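PDB 4TS6: Rab3 interacting molecule variant 2 from Drosophila melanogaster, which probably helps organise the presynaptic active zone and neurotransmitter release, its C2A domain being the part described here. Local coordinates for residues A[31-36]-A[70-75]; A[43-48]-A[98-103]; A[48-53]-A[92-97]; A[111-116]-A[127-132]. All blocks are in the same frame, centred on the assembly; numbering follows the deposited sequence. Where two conformers were deposited one is given.

Interaction 1 of 4, residues A[31-36]-A[70-75]; sequences CATGLS and TCEPRW
With its ring carbon CG anti to the carbonyl carbon (chi1 -56°), W75 brings its six-membered ring obliquely against the backbone at C31 and A32, where W75 CZ3 lies 3.7 Å from C31 C and W75 CH2 lies 3.9 Å from A32 CB. E72 is bent at chi2 (-82°), which folds its carboxylate over the turn at G34. There G34 N donates to E72 OE2 at 3.2 Å, meeting it from above the carboxylate plane; the position of E72 OE1 against T33 is too close to be trusted. The backbone pairing rests on A32 N to P73 O, 2.9 Å and nearly straight, and on a weak bond, 3.3 Å, from L35 N to C71 O. The P73 ring touches two side chains of 31-36: P73 CG lies 3.7 Å from A32 CB, and P73 CD, at the ring's rim, meets the L35 CD1 methyl at 3.7 Å. Within the strand pair, C31 CB sits over one face of the R74 guanidinium, toward its rim. C31 and R74 form an antiparallel non-hydrogen-bonded pair, with CA of C31 and CA of R74 4.1 Å apart. P46, from the other sheet, packs on L35, P73 and W75. This is an antiparallel strand pair fraying into loops at one end of a C2-type beta sandwich.

Interaction 2 of 4, residues A[43-48]-A[98-103]; sequences GRNPYA and LWDYVR
The Y47 ring carries W99 CB over one face, 3.7 Å from the ring centroid and 25° off the normal, a CH-pi contact, while Y101 CB approaches its edge. The W99 five-membered ring lies nearly parallel to it (21°) but slid away, barely overlapping. Y47 CG lies between backbone N and carbonyl carbon (chi1 63°), leaning the ring across W99. D100 has several partners: N45 N donates to D100 OD1 at 2.7 Å, almost straight, on the syn side but tilted out of the carboxylate plane, and R44 NH2 makes a salt bridge to D100 OD2 at 3.2 Å whose hydrogen bond is weak; R44 NE binds S36 O. R38, a second cation on that oxygen, probably stabilises the anion. N45 ND2 reaches Y101 O at 3.1 Å, close to the amide plane, while N45 OD1 accepts from T69 N. At these loop ends of strands 46-53 and 93-100, A48 and L98 face strand 24-33 of the opposite sheet and I110 of strand 108-116 flanks L98 and D100.

Interaction 3 of 4, residues A[48-53]-A[92-97]; sequences AKVFLL and RLLEVT
Strands 48-53 and 93-97 run antiparallel, their axes 4.7 Å apart at closest approach and 167° between directions. Three hydrogen-bonded pairs, K49 with T97, F51 with E95 and L53 with L93, alternate with the non-hydrogen-bonded pairs V50-V96 and L52-L94. K49 N to T97 O is 2.8 Å and E95 N to F51 O 3.0 Å; three other bonds are similar. The sixth, L93 N to L53 O, stretches to 3.2 Å with the donor well above the carbonyl plane, where the strand gives way to R92. These are central strands of one sheet of the C2 beta sandwich, and V50, L52, L94 and V96 point into the core against L29, V27 and Y81 of the other sheet. L94 reaches across the pair: its CG is anti to the backbone N (chi1 -169°), and L94 CD1 meets V50 CG1 at 3.6 Å. The other face carries K49, F51, L53, L93, E95 and T97. F51 and E95 run side by side, ring and carboxylate planes 83° apart, and L53 CD1 packs 3.8 Å from E95 OE1, a carboxylate oxygen that R56 holds in a salt bridge. R56 also makes a cation-pi contact with F51. Beside L52 and R92 a water donates to L52 O (2.8 Å) and accepts weakly from R92 NH1, and the R92 side chain runs beside L53 O.

Interaction 4 of 4, residues A[111-116]-A[127-132]; sequences GEVVID and EWYQLQ
Hydrogen bonding between 111-116 and 127-132 is confined to E112 and the C-terminal residue. E112 N donates to Q132 O at 3.0 Å, in the carbonyl plane and on a lone pair, and Q132 N returns a bond to E112 O at 2.9 Å. That chain-terminal oxygen, Q132 O, is thus held by one backbone N-H, with a CA-H...O contact from G111 CA (3.4 Å) beside it. Apolar contacts take over farther along. Both methyls of V113 touch the root of Y129, with V113 CG1 and V113 CG2 each 3.6 Å from Y129 CB; V113 CG1 is anti to the backbone N (chi1 169°), which lets the two branches straddle that carbon. V113 CG2 also meets L131 CD2 at 3.9 Å. A CH-pi contact follows: I115 CD1 lies over one face of the Y129 ring, 4.2 Å from its centroid and 24° off the normal, toward the rim. The ring is anchored at its hydroxyl by H120. The strand axes, 7.4 Å apart at closest with 121° between directions, do not pair as neighbours in a sheet. Strand 108-116 edges one sheet and 123-130 the other, so side chains bridge them in the manner of a C2 beta sandwich closed along one edge.

In the fold
Interactions 2 and 3 hold the same two strands, 46-53 and 93-100, and share A48. The centres of interactions 3 and 4 lie about 6 and 8 Å from the centre of the chain, those of 1 and 2 about 12 and 13 Å; each mixes buried and partly exposed residues. Interaction 3 is regular backbone pairing with an apolar inner face, whereas interaction 2 relies more on side-chain polar bonds and aromatic contacts near the loops. Interaction 1 pairs two strands of the other sheet and touches interaction 2 through R44 NE and S36 O. Interaction 4 spans both sheets; its strand 108-116 bonds to strand 93-100, and L131 packs on L35 and L98.

Interaction 1 of 4, residues A[31-36]-A[70-75]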
loop_
_atom_site.group_PDB
_atom_site.type_symbol
_atom_site.label_atom_id
_atom_site.label_comp_id
_atom_site.label_asym_id
_atom_site.label_seq_id
_atom_site.Cartn_x
_atom_site.Cartn_y
_atom_site.Cartn_z
ATOM N N CYS A 31 8.872 0.463 -1.100
ATOM C CA CYS A 31 9.305 -0.924 -1.208
ATOM C C CYS A 31 8.726 -1.709 -0.054
ATOM O O CYS A 31 8.062 -1.145 0.822
ATOM C CB CYS A 31 10.832 -1.004 -1.141
ATOM S SG CYS A 31 11.508 -0.682 0.507
ATOM N N ALA A 32 8.985 -3.012 -0.060
ATOM C CA ALA A 32 8.644 -3.879 1.058
ATOM C C ALA A 32 9.846 -4.758 1.269
ATOM O O ALA A 32 10.622 -4.959 0.344
ATOM C CB ALA A 32 7.419 -4.729 0.732
ATOM N N THR A 33 10.005 -5.288 2.476
ATOM C CA THR A 33 11.175 -6.093 2.786
ATOM C C THR A 33 10.790 -7.226 3.732
ATOM O O THR A 33 9.803 -7.114 4.454
ATOM C CB THR A 33 12.290 -5.213 3.422
ATOM O OG1 THR A 33 13.536 -5.913 3.398
ATOM C CG2 THR A 33 11.961 -4.861 4.856
ATOM N N GLY A 34 11.555 -8.313 3.724
ATOM C CA GLY A 34 11.372 -9.378 4.696
ATOM C C GLY A 34 10.162 -10.267 4.464
ATOM O O GLY A 34 9.715 -10.971 5.371
ATOM N N LEU A 35 9.622 -10.250 3.252
ATOM C CA LEU A 35 8.498 -11.126 2.943
ATOM C C LEU A 35 8.931 -12.586 2.996
ATOM O O LEU A 35 10.089 -12.913 2.739
ATOM C CB LEU A 35 7.930 -10.803 1.566
ATOM C CG LEU A 35 7.608 -9.329 1.323
ATOM C CD1 LEU A 35 7.006 -9.168 -0.048
ATOM C CD2 LEU A 35 6.687 -8.765 2.401
ATOM N N SER A 36 8.001 -13.466 3.333
ATOM C CA SER A 36 8.289 -14.889 3.363
ATOM C C SER A 36 8.398 -15.428 1.944
ATOM O O SER A 36 7.896 -14.814 0.993
ATOM C CB SER A 36 7.144 -15.616 4.054
ATOM O OG SER A 36 5.920 -15.289 3.413
ATOM N N THR A 70 10.749 -12.210 -5.827
ATOM C CA THR A 70 11.543 -11.451 -4.862
ATOM C C THR A 70 10.846 -11.345 -3.506
ATOM O O THR A 70 9.612 -11.314 -3.433
ATOM C CB THR A 70 11.827 -10.014 -5.388
ATOM O OG1 THR A 70 12.632 -9.293 -4.448
ATOM C CG2 THR A 70 10.530 -9.260 -5.599
ATOM N N CYS A 71 11.631 -11.278 -2.432
ATOM C CA CYS A 71 11.064 -11.010 -1.112
ATOM C C CYS A 71 11.308 -9.563 -0.702
ATOM O O CYS A 71 10.951 -9.155 0.407
ATOM C CB CYS A 71 11.670 -11.938 -0.069
ATOM S SG CYS A 71 11.525 -13.660 -0.495
ATOM N N GLU A 72 11.924 -8.797 -1.601
ATOM C CA GLU A 72 12.237 -7.392 -1.343
ATOM C C GLU A 72 11.797 -6.522 -2.518
ATOM O O GLU A 72 12.629 -5.892 -3.169
ATOM C CB GLU A 72 13.751 -7.233 -1.136
ATOM C CG GLU A 72 14.388 -8.333 -0.291
ATOM C CD GLU A 72 14.224 -8.095 1.198
ATOM O OE1 GLU A 72 14.154 -6.914 1.596
ATOM O OE2 GLU A 72 14.175 -9.081 1.968
ATOM N N PRO A 73 10.482 -6.472 -2.793
ATOM C CA PRO A 73 10.025 -5.706 -3.962
ATOM C C PRO A 73 10.239 -4.205 -3.800
ATOM O O PRO A 73 10.003 -3.670 -2.718
ATOM C CB PRO A 73 8.517 -5.994 -3.993
ATOM C CG PRO A 73 8.157 -6.250 -2.524
ATOM C CD PRO A 73 9.359 -7.021 -2.005
ATOM N N ARG A 74 10.672 -3.531 -4.861
ATOM C CA ARG A 74 10.722 -2.069 -4.863
ATOM C C ARG A 74 9.835 -1.536 -5.984
ATOM O O ARG A 74 9.944 -1.971 -7.135
ATOM C CB ARG A 74 12.162 -1.570 -5.043
ATOM C CG ARG A 74 13.152 -2.164 -4.038
ATOM C CD ARG A 74 14.545 -1.543 -4.143
ATOM N NE ARG A 74 14.516 -0.104 -3.910
ATOM C CZ ARG A 74 14.608 0.458 -2.708
ATOM N NH1 ARG A 74 14.743 -0.298 -1.629
ATOM N NH2 ARG A 74 14.568 1.777 -2.582
ATOM N N TRP A 75 8.948 -0.605 -5.654
ATOM C CA TRP A 75 8.049 -0.043 -6.664
ATOM C C TRP A 75 8.355 1.427 -6.963
ATOM O O TRP A 75 8.319 1.847 -8.123
ATOM C CB TRP A 75 6.581 -0.198 -6.246
ATOM C CG TRP A 75 6.157 -1.620 -5.957
ATOM C CD1 TRP A 75 5.849 -2.600 -6.865
ATOM C CD2 TRP A 75 5.972 -2.199 -4.659
ATOM N NE1 TRP A 75 5.497 -3.761 -6.202
ATOM C CE2 TRP A 75 5.555 -3.534 -4.848
ATOM C CE3 TRP A 75 6.114 -1.712 -3.352
ATOM C CZ2 TRP A 75 5.287 -4.394 -3.770
ATOM C CZ3 TRP A 75 5.848 -2.565 -2.286
ATOM C CH2 TRP A 75 5.440 -3.889 -2.503
#

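Interaction 2 of 4, residues A[43-48]-A[98-103]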
loop_
_atom_site.group_PDB
_atom_site.type_symbol
_atom_site.label_atom_id
_atom_site.label_comp_id
_atom_site.label_asym_id
_atom_site.label_seq_id
_atom_site.Cartn_x
_atom_site.Cartn_y
_atom_site.Cartn_z
ATOM N N GLY A 43 10.101 -17.732 -4.627
ATOM C CA GLY A 43 9.913 -16.368 -4.177
ATOM C C GLY A 43 8.557 -15.875 -4.611
ATOM O O GLY A 43 7.864 -16.507 -5.417
ATOM N N ARG A 44 8.164 -14.741 -4.071
ATOM C CA ARG A 44 6.861 -14.208 -4.413
ATOM C C ARG A 44 6.962 -13.236 -5.580
ATOM O O ARG A 44 8.058 -12.843 -5.989
ATOM C CB ARG A 44 6.264 -13.521 -3.186
ATOM C CG ARG A 44 6.131 -14.473 -2.018
ATOM C CD ARG A 44 5.203 -13.950 -0.947
ATOM N NE ARG A 44 5.137 -14.885 0.171
ATOM C CZ ARG A 44 4.144 -15.740 0.376
ATOM N NH1 ARG A 44 4.180 -16.556 1.421
ATOM N NH2 ARG A 44 3.118 -15.787 -0.464
ATOM N N ASN A 45 5.805 -12.860 -6.109
ATOM C CA ASN A 45 5.707 -11.847 -7.147
ATOM C C ASN A 45 4.751 -10.796 -6.643
ATOM O O ASN A 45 3.577 -10.778 -7.031
ATOM C CB ASN A 45 5.160 -12.439 -8.443
ATOM C CG ASN A 45 5.953 -13.638 -8.915
ATOM O OD1 ASN A 45 7.142 -13.526 -9.203
ATOM N ND2 ASN A 45 5.293 -14.790 -9.018
ATOM N N PRO A 46 5.249 -9.915 -5.772
ATOM C CA PRO A 46 4.448 -8.968 -4.996
ATOM C C PRO A 46 3.957 -7.737 -5.765
ATOM O O PRO A 46 4.704 -7.160 -6.552
ATOM C CB PRO A 46 5.423 -8.513 -3.879
ATOM C CG PRO A 46 6.640 -9.409 -3.984
ATOM C CD PRO A 46 6.680 -9.853 -5.416
ATOM N N TYR A 47 2.703 -7.360 -5.535
ATOM C CA TYR A 47 2.165 -6.066 -5.950
ATOM C C TYR A 47 1.272 -5.606 -4.837
ATOM O O TYR A 47 0.891 -6.401 -3.970
ATOM C CB TYR A 47 1.351 -6.140 -7.245
ATOM C CG TYR A 47 0.107 -7.008 -7.165
ATOM C CD1 TYR A 47 0.176 -8.380 -7.369
ATOM C CD2 TYR A 47 -1.139 -6.448 -6.905
ATOM C CE1 TYR A 47 -0.979 -9.180 -7.320
ATOM C CE2 TYR A 47 -2.285 -7.232 -6.840
ATOM C CZ TYR A 47 -2.203 -8.590 -7.051
ATOM O OH TYR A 47 -3.362 -9.357 -6.994
ATOM N N ALA A 48 0.927 -4.320 -4.853
ATOM C CA ALA A 48 0.110 -3.788 -3.785
ATOM C C ALA A 48 -1.143 -3.167 -4.343
ATOM O O ALA A 48 -1.152 -2.648 -5.457
ATOM C CB ALA A 48 0.897 -2.774 -2.964
ATOM N N LEU A 98 -0.817 -6.165 0.330
ATOM C CA LEU A 98 0.157 -6.843 -0.527
ATOM C C LEU A 98 -0.372 -8.200 -0.960
ATOM O O LEU A 98 -0.913 -8.952 -0.146
ATOM C CB LEU A 98 1.494 -7.048 0.198
ATOM C CG LEU A 98 2.589 -6.026 -0.094
ATOM C CD1 LEU A 98 2.059 -4.648 0.149
ATOM C CD2 LEU A 98 3.819 -6.262 0.767
ATOM N N TRP A 99 -0.140 -8.518 -2.230
ATOM C CA TRP A 99 -0.633 -9.729 -2.862
ATOM C C TRP A 99 0.494 -10.401 -3.615
ATOM O O TRP A 99 1.395 -9.723 -4.103
ATOM C CB TRP A 99 -1.713 -9.348 -3.852
ATOM C CG TRP A 99 -2.902 -8.709 -3.192
ATOM C CD1 TRP A 99 -3.128 -7.375 -2.993
ATOM C CD2 TRP A 99 -4.015 -9.399 -2.626
ATOM N NE1 TRP A 99 -4.330 -7.201 -2.341
ATOM C CE2 TRP A 99 -4.889 -8.432 -2.099
ATOM C CE3 TRP A 99 -4.364 -10.752 -2.522
ATOM C CZ2 TRP A 99 -6.095 -8.771 -1.476
ATOM C CZ3 TRP A 99 -5.556 -11.086 -1.899
ATOM C CH2 TRP A 99 -6.405 -10.103 -1.388
ATOM N N ASP A 100 0.434 -11.726 -3.716
ATOM C CA ASP A 100 1.466 -12.500 -4.398
ATOM C C ASP A 100 0.836 -12.894 -5.712
ATOM O O ASP A 100 -0.149 -13.619 -5.728
ATOM C CB ASP A 100 1.823 -13.730 -3.570
ATOM C CG ASP A 100 2.938 -14.558 -4.184
ATOM O OD1 ASP A 100 3.576 -14.105 -5.162
ATOM O OD2 ASP A 100 3.188 -15.681 -3.687
ATOM N N TYR A 101 1.340 -12.351 -6.812
ATOM C CA TYR A 101 0.774 -12.676 -8.115
ATOM C C TYR A 101 1.039 -14.132 -8.497
ATOM O O TYR A 101 2.196 -14.571 -8.600
ATOM C CB TYR A 101 1.304 -11.722 -9.183
ATOM C CG TYR A 101 0.973 -12.132 -10.594
ATOM C CD1 TYR A 101 -0.311 -11.993 -11.095
ATOM C CD2 TYR A 101 1.951 -12.636 -11.432
ATOM C CE1 TYR A 101 -0.617 -12.367 -12.403
ATOM C CE2 TYR A 101 1.659 -13.007 -12.732
ATOM C CZ TYR A 101 0.373 -12.869 -13.209
ATOM O OH TYR A 101 0.090 -13.235 -14.502
ATOM N N VAL A 102 -0.051 -14.877 -8.677
ATOM C CA VAL A 102 0.000 -16.274 -9.088
ATOM C C VAL A 102 -0.542 -16.338 -10.511
ATOM O O VAL A 102 -1.676 -15.943 -10.756
ATOM C CB VAL A 102 -0.842 -17.161 -8.148
ATOM C CG1 VAL A 102 -0.826 -18.606 -8.634
ATOM C CG2 VAL A 102 -0.308 -17.048 -6.694
ATOM N N ARG A 103 0.274 -16.795 -11.457
ATOM C CA ARG A 103 -0.086 -16.627 -12.860
ATOM C C ARG A 103 -1.324 -17.436 -13.246
ATOM O O ARG A 103 -2.169 -16.947 -13.999
ATOM C CB ARG A 103 1.097 -16.974 -13.781
ATOM C CG ARG A 103 0.751 -16.934 -15.270
ATOM C CD ARG A 103 1.971 -17.251 -16.155
ATOM N NE ARG A 103 3.061 -16.300 -15.952
ATOM C CZ ARG A 103 3.098 -15.086 -16.494
ATOM N NH1 ARG A 103 2.104 -14.675 -17.272
ATOM N NH2 ARG A 103 4.122 -14.279 -16.260
#

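Interaction 3 of 4, residues A[48-53]-A[92-97]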
loop_
_atom_site.group_PDB
_atom_site.type_symbol
_atom_site.label_atom_id
_atom_site.label_comp_id
_atom_site.label_asym_id
_atom_site.label_seq_id
_atom_site.Cartn_x
_atom_site.Cartn_y
_atom_site.Cartn_z
ATOM N N ALA A 48 0.927 -4.320 -4.853
ATOM C CA ALA A 48 0.110 -3.788 -3.785
ATOM C C ALA A 48 -1.143 -3.167 -4.343
ATOM O O ALA A 48 -1.152 -2.648 -5.457
ATOM C CB ALA A 48 0.897 -2.774 -2.964
ATOM N N LYS A 49 -2.217 -3.244 -3.569
ATOM C CA LYS A 49 -3.433 -2.556 -3.923
ATOM C C LYS A 49 -3.685 -1.536 -2.829
ATOM O O LYS A 49 -3.417 -1.798 -1.659
ATOM C CB LYS A 49 -4.598 -3.551 -4.003
ATOM C CG LYS A 49 -5.237 -3.634 -5.373
ATOM C CD LYS A 49 -5.567 -5.062 -5.794
ATOM C CE LYS A 49 -6.766 -5.642 -5.064
ATOM N NZ LYS A 49 -7.256 -6.901 -5.732
ATOM N N VAL A 50 -4.197 -0.366 -3.199
ATOM C CA VAL A 50 -4.464 0.668 -2.196
ATOM C C VAL A 50 -5.891 1.143 -2.388
ATOM O O VAL A 50 -6.324 1.358 -3.525
ATOM C CB VAL A 50 -3.543 1.876 -2.387
ATOM C CG1 VAL A 50 -3.750 2.908 -1.271
ATOM C CG2 VAL A 50 -2.092 1.427 -2.435
ATOM N N PHE A 51 -6.622 1.300 -1.282
ATOM C CA PHE A 51 -7.968 1.872 -1.333
ATOM C C PHE A 51 -8.049 2.986 -0.329
ATOM O O PHE A 51 -7.437 2.890 0.738
ATOM C CB PHE A 51 -9.009 0.825 -0.941
ATOM C CG PHE A 51 -9.360 -0.115 -2.044
ATOM C CD1 PHE A 51 -8.622 -1.266 -2.250
ATOM C CD2 PHE A 51 -10.433 0.155 -2.875
ATOM C CE1 PHE A 51 -8.954 -2.145 -3.284
ATOM C CE2 PHE A 51 -10.775 -0.712 -3.901
ATOM C CZ PHE A 51 -10.029 -1.862 -4.101
ATOM N N LEU A 52 -8.807 4.035 -0.641
ATOM C CA LEU A 52 -9.097 5.043 0.386
ATOM C C LEU A 52 -10.506 4.787 0.876
ATOM O O LEU A 52 -11.474 5.232 0.251
ATOM C CB LEU A 52 -8.979 6.459 -0.184
ATOM C CG LEU A 52 -9.242 7.604 0.795
ATOM C CD1 LEU A 52 -8.200 7.570 1.917
ATOM C CD2 LEU A 52 -9.201 8.928 0.069
ATOM N N LEU A 53 -10.623 4.058 1.985
ATOM C CA LEU A 53 -11.923 3.592 2.475
ATOM C C LEU A 53 -12.675 4.739 3.148
ATOM O O LEU A 53 -12.040 5.663 3.662
ATOM C CB LEU A 53 -11.739 2.423 3.451
ATOM C CG LEU A 53 -11.033 1.185 2.911
ATOM C CD1 LEU A 53 -10.983 0.133 4.004
ATOM C CD2 LEU A 53 -11.786 0.664 1.721
ATOM N N ARG A 92 -11.630 8.352 7.499
ATOM C CA ARG A 92 -11.220 7.477 6.401
ATOM C C ARG A 92 -9.982 6.658 6.731
ATOM O O ARG A 92 -9.213 7.004 7.636
ATOM C CB ARG A 92 -10.997 8.267 5.117
ATOM C CG ARG A 92 -12.192 9.096 4.740
ATOM C CD ARG A 92 -12.209 9.353 3.260
ATOM N NE ARG A 92 -13.001 10.544 2.983
ATOM C CZ ARG A 92 -13.362 10.940 1.767
ATOM N NH1 ARG A 92 -13.010 10.222 0.703
ATOM N NH2 ARG A 92 -14.080 12.050 1.627
ATOM N N LEU A 93 -9.799 5.561 5.997
ATOM C CA LEU A 93 -8.670 4.663 6.234
ATOM C C LEU A 93 -7.935 4.456 4.928
ATOM O O LEU A 93 -8.564 4.267 3.896
ATOM C CB LEU A 93 -9.154 3.304 6.738
ATOM C CG LEU A 93 -9.896 3.266 8.069
ATOM C CD1 LEU A 93 -10.301 1.839 8.396
ATOM C CD2 LEU A 93 -9.031 3.824 9.164
ATOM N N LEU A 94 -6.608 4.499 4.959
ATOM C CA LEU A 94 -5.845 4.076 3.785
ATOM C C LEU A 94 -5.513 2.600 3.981
ATOM O O LEU A 94 -4.847 2.235 4.946
ATOM C CB LEU A 94 -4.556 4.884 3.639
ATOM C CG LEU A 94 -3.826 4.699 2.303
ATOM C CD1 LEU A 94 -4.601 5.402 1.218
ATOM C CD2 LEU A 94 -2.400 5.228 2.379
ATOM N N GLU A 95 -5.994 1.750 3.081
ATOM C CA GLU A 95 -5.826 0.304 3.224
ATOM C C GLU A 95 -4.890 -0.142 2.119
ATOM O O GLU A 95 -5.239 -0.069 0.938
ATOM C CB GLU A 95 -7.184 -0.407 3.083
ATOM C CG GLU A 95 -7.152 -1.925 3.363
ATOM C CD GLU A 95 -8.379 -2.650 2.820
ATOM O OE1 GLU A 95 -9.209 -3.155 3.629
ATOM O OE2 GLU A 95 -8.504 -2.725 1.575
ATOM N N VAL A 96 -3.690 -0.573 2.501
ATOM C CA VAL A 96 -2.695 -1.032 1.539
ATOM C C VAL A 96 -2.542 -2.529 1.740
ATOM O O VAL A 96 -2.202 -2.991 2.834
ATOM C CB VAL A 96 -1.319 -0.365 1.775
ATOM C CG1 VAL A 96 -0.310 -0.857 0.722
ATOM C CG2 VAL A 96 -1.435 1.172 1.751
ATOM N N THR A 97 -2.795 -3.297 0.689
ATOM C CA THR A 97 -2.727 -4.743 0.807
ATOM C C THR A 97 -1.698 -5.295 -0.164
ATOM O O THR A 97 -1.700 -4.933 -1.339
ATOM C CB THR A 97 -4.088 -5.380 0.516
ATOM O OG1 THR A 97 -5.093 -4.774 1.345
ATOM C CG2 THR A 97 -4.042 -6.855 0.790
HETATM O O HOH W 1 -12.863 7.672 0.215
#

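Interaction 4 of 4, residues A[111-116]-A[127-132]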
loop_
_atom_site.group_PDB
_atom_site.type_symbol
_atom_site.label_atom_id
_atom_site.label_comp_id
_atom_site.label_asym_id
_atom_site.label_seq_id
_atom_site.Cartn_x
_atom_site.Cartn_y
_atom_site.Cartn_z
ATOM N N GLY A 111 -0.283 -9.594 3.231
ATOM C CA GLY A 111 -0.386 -8.772 4.429
ATOM C C GLY A 111 -0.916 -7.399 4.094
ATOM O O GLY A 111 -1.014 -7.026 2.923
ATOM N N GLU A 112 -1.228 -6.620 5.127
ATOM C CA GLU A 112 -1.870 -5.339 4.906
ATOM C C GLU A 112 -1.342 -4.331 5.910
ATOM O O GLU A 112 -0.837 -4.698 6.973
ATOM C CB GLU A 112 -3.401 -5.464 5.074
ATOM C CG GLU A 112 -3.802 -5.788 6.521
ATOM C CD GLU A 112 -5.294 -5.688 6.769
ATOM O OE1 GLU A 112 -5.698 -5.628 7.957
ATOM O OE2 GLU A 112 -6.060 -5.683 5.783
ATOM N N VAL A 113 -1.431 -3.061 5.534
ATOM C CA VAL A 113 -1.133 -1.957 6.431
ATOM C C VAL A 113 -2.333 -1.055 6.302
ATOM O O VAL A 113 -2.721 -0.683 5.193
ATOM C CB VAL A 113 0.149 -1.211 6.007
ATOM C CG1 VAL A 113 0.297 0.091 6.784
ATOM C CG2 VAL A 113 1.382 -2.090 6.238
ATOM N N VAL A 114 -2.964 -0.753 7.428
ATOM C CA VAL A 114 -4.137 0.102 7.402
ATOM C C VAL A 114 -3.841 1.349 8.211
ATOM O O VAL A 114 -3.453 1.269 9.383
ATOM C CB VAL A 114 -5.384 -0.612 7.955
ATOM C CG1 VAL A 114 -6.588 0.311 7.886
ATOM C CG2 VAL A 114 -5.667 -1.857 7.145
ATOM N N ILE A 115 -3.992 2.504 7.581
ATOM C CA ILE A 115 -3.648 3.746 8.267
ATOM C C ILE A 115 -4.884 4.561 8.620
ATOM O O ILE A 115 -5.715 4.824 7.759
ATOM C CB ILE A 115 -2.634 4.560 7.451
ATOM C CG1 ILE A 115 -1.287 3.803 7.444
ATOM C CG2 ILE A 115 -2.447 5.942 8.057
ATOM C CD1 ILE A 115 -0.258 4.346 6.476
ATOM N N ASP A 116 -5.011 4.918 9.900
ATOM C CA ASP A 116 -6.088 5.790 10.374
ATOM C C ASP A 116 -5.652 7.238 10.122
ATOM O O ASP A 116 -4.904 7.815 10.908
ATOM C CB ASP A 116 -6.347 5.549 11.870
ATOM C CG ASP A 116 -7.710 6.080 12.339
ATOM O OD1 ASP A 116 -8.272 7.000 11.699
ATOM O OD2 ASP A 116 -8.217 5.572 13.366
ATOM N N GLU A 127 8.179 6.006 6.204
ATOM C CA GLU A 127 8.003 5.292 7.464
ATOM C C GLU A 127 7.831 3.804 7.187
ATOM O O GLU A 127 7.402 3.434 6.108
ATOM C CB GLU A 127 6.768 5.814 8.194
ATOM C CG GLU A 127 6.858 7.262 8.640
ATOM C CD GLU A 127 5.672 7.668 9.501
ATOM O OE1 GLU A 127 4.812 6.797 9.771
ATOM O OE2 GLU A 127 5.603 8.853 9.907
ATOM N N TRP A 128 8.159 2.958 8.160
ATOM C CA TRP A 128 8.000 1.521 7.994
ATOM C C TRP A 128 6.831 0.978 8.801
ATOM O O TRP A 128 6.666 1.309 9.973
ATOM C CB TRP A 128 9.271 0.796 8.403
ATOM C CG TRP A 128 10.413 1.015 7.469
ATOM C CD1 TRP A 128 11.360 2.005 7.539
ATOM C CD2 TRP A 128 10.757 0.210 6.336
ATOM N NE1 TRP A 128 12.258 1.866 6.505
ATOM C CE2 TRP A 128 11.919 0.763 5.764
ATOM C CE3 TRP A 128 10.189 -0.930 5.748
ATOM C CZ2 TRP A 128 12.518 0.225 4.623
ATOM C CZ3 TRP A 128 10.793 -1.472 4.619
ATOM C CH2 TRP A 128 11.942 -0.894 4.070
ATOM N N TYR A 129 6.025 0.132 8.166
ATOM C CA TYR A 129 4.853 -0.432 8.818
ATOM C C TYR A 129 4.872 -1.947 8.751
ATOM O O TYR A 129 5.084 -2.532 7.681
ATOM C CB TYR A 129 3.593 0.075 8.128
ATOM C CG TYR A 129 3.424 1.571 8.213
ATOM C CD1 TYR A 129 4.003 2.407 7.274
ATOM C CD2 TYR A 129 2.684 2.142 9.232
ATOM C CE1 TYR A 129 3.849 3.785 7.352
ATOM C CE2 TYR A 129 2.520 3.507 9.315
ATOM C CZ TYR A 129 3.101 4.323 8.373
ATOM O OH TYR A 129 2.932 5.682 8.466
ATOM N N GLN A 130 4.621 -2.574 9.891
ATOM C CA GLN A 130 4.612 -4.026 9.990
ATOM C C GLN A 130 3.406 -4.550 9.223
ATOM O O GLN A 130 2.298 -4.053 9.408
ATOM C CB GLN A 130 4.493 -4.429 11.457
ATOM C CG GLN A 130 4.872 -5.855 11.725
ATOM C CD GLN A 130 6.336 -6.109 11.430
ATOM O OE1 GLN A 130 7.187 -5.244 11.656
ATOM N NE2 GLN A 130 6.637 -7.291 10.907
ATOM N N LEU A 131 3.607 -5.526 8.344
ATOM C CA LEU A 131 2.459 -6.106 7.644
ATOM C C LEU A 131 1.626 -6.876 8.669
ATOM O O LEU A 131 2.180 -7.522 9.561
ATOM C CB LEU A 131 2.910 -7.040 6.519
ATOM C CG LEU A 131 3.487 -6.385 5.262
ATOM C CD1 LEU A 131 3.904 -7.440 4.245
ATOM C CD2 LEU A 131 2.475 -5.466 4.630
ATOM N N GLN A 132 0.304 -6.777 8.560
ATOM C CA GLN A 132 -0.597 -7.424 9.513
ATOM C C GLN A 132 -1.470 -8.446 8.799
ATOM O O GLN A 132 -1.693 -8.348 7.590
ATOM C CB GLN A 132 -1.489 -6.384 10.195
ATOM C CG GLN A 132 -0.722 -5.277 10.903
ATOM C CD GLN A 132 -0.219 -5.694 12.265
ATOM O OE1 GLN A 132 -0.761 -6.608 12.881
ATOM N NE2 GLN A 132 0.820 -5.021 12.748
ATOM O OXT GLN A 132 -1.974 -9.385 9.411
#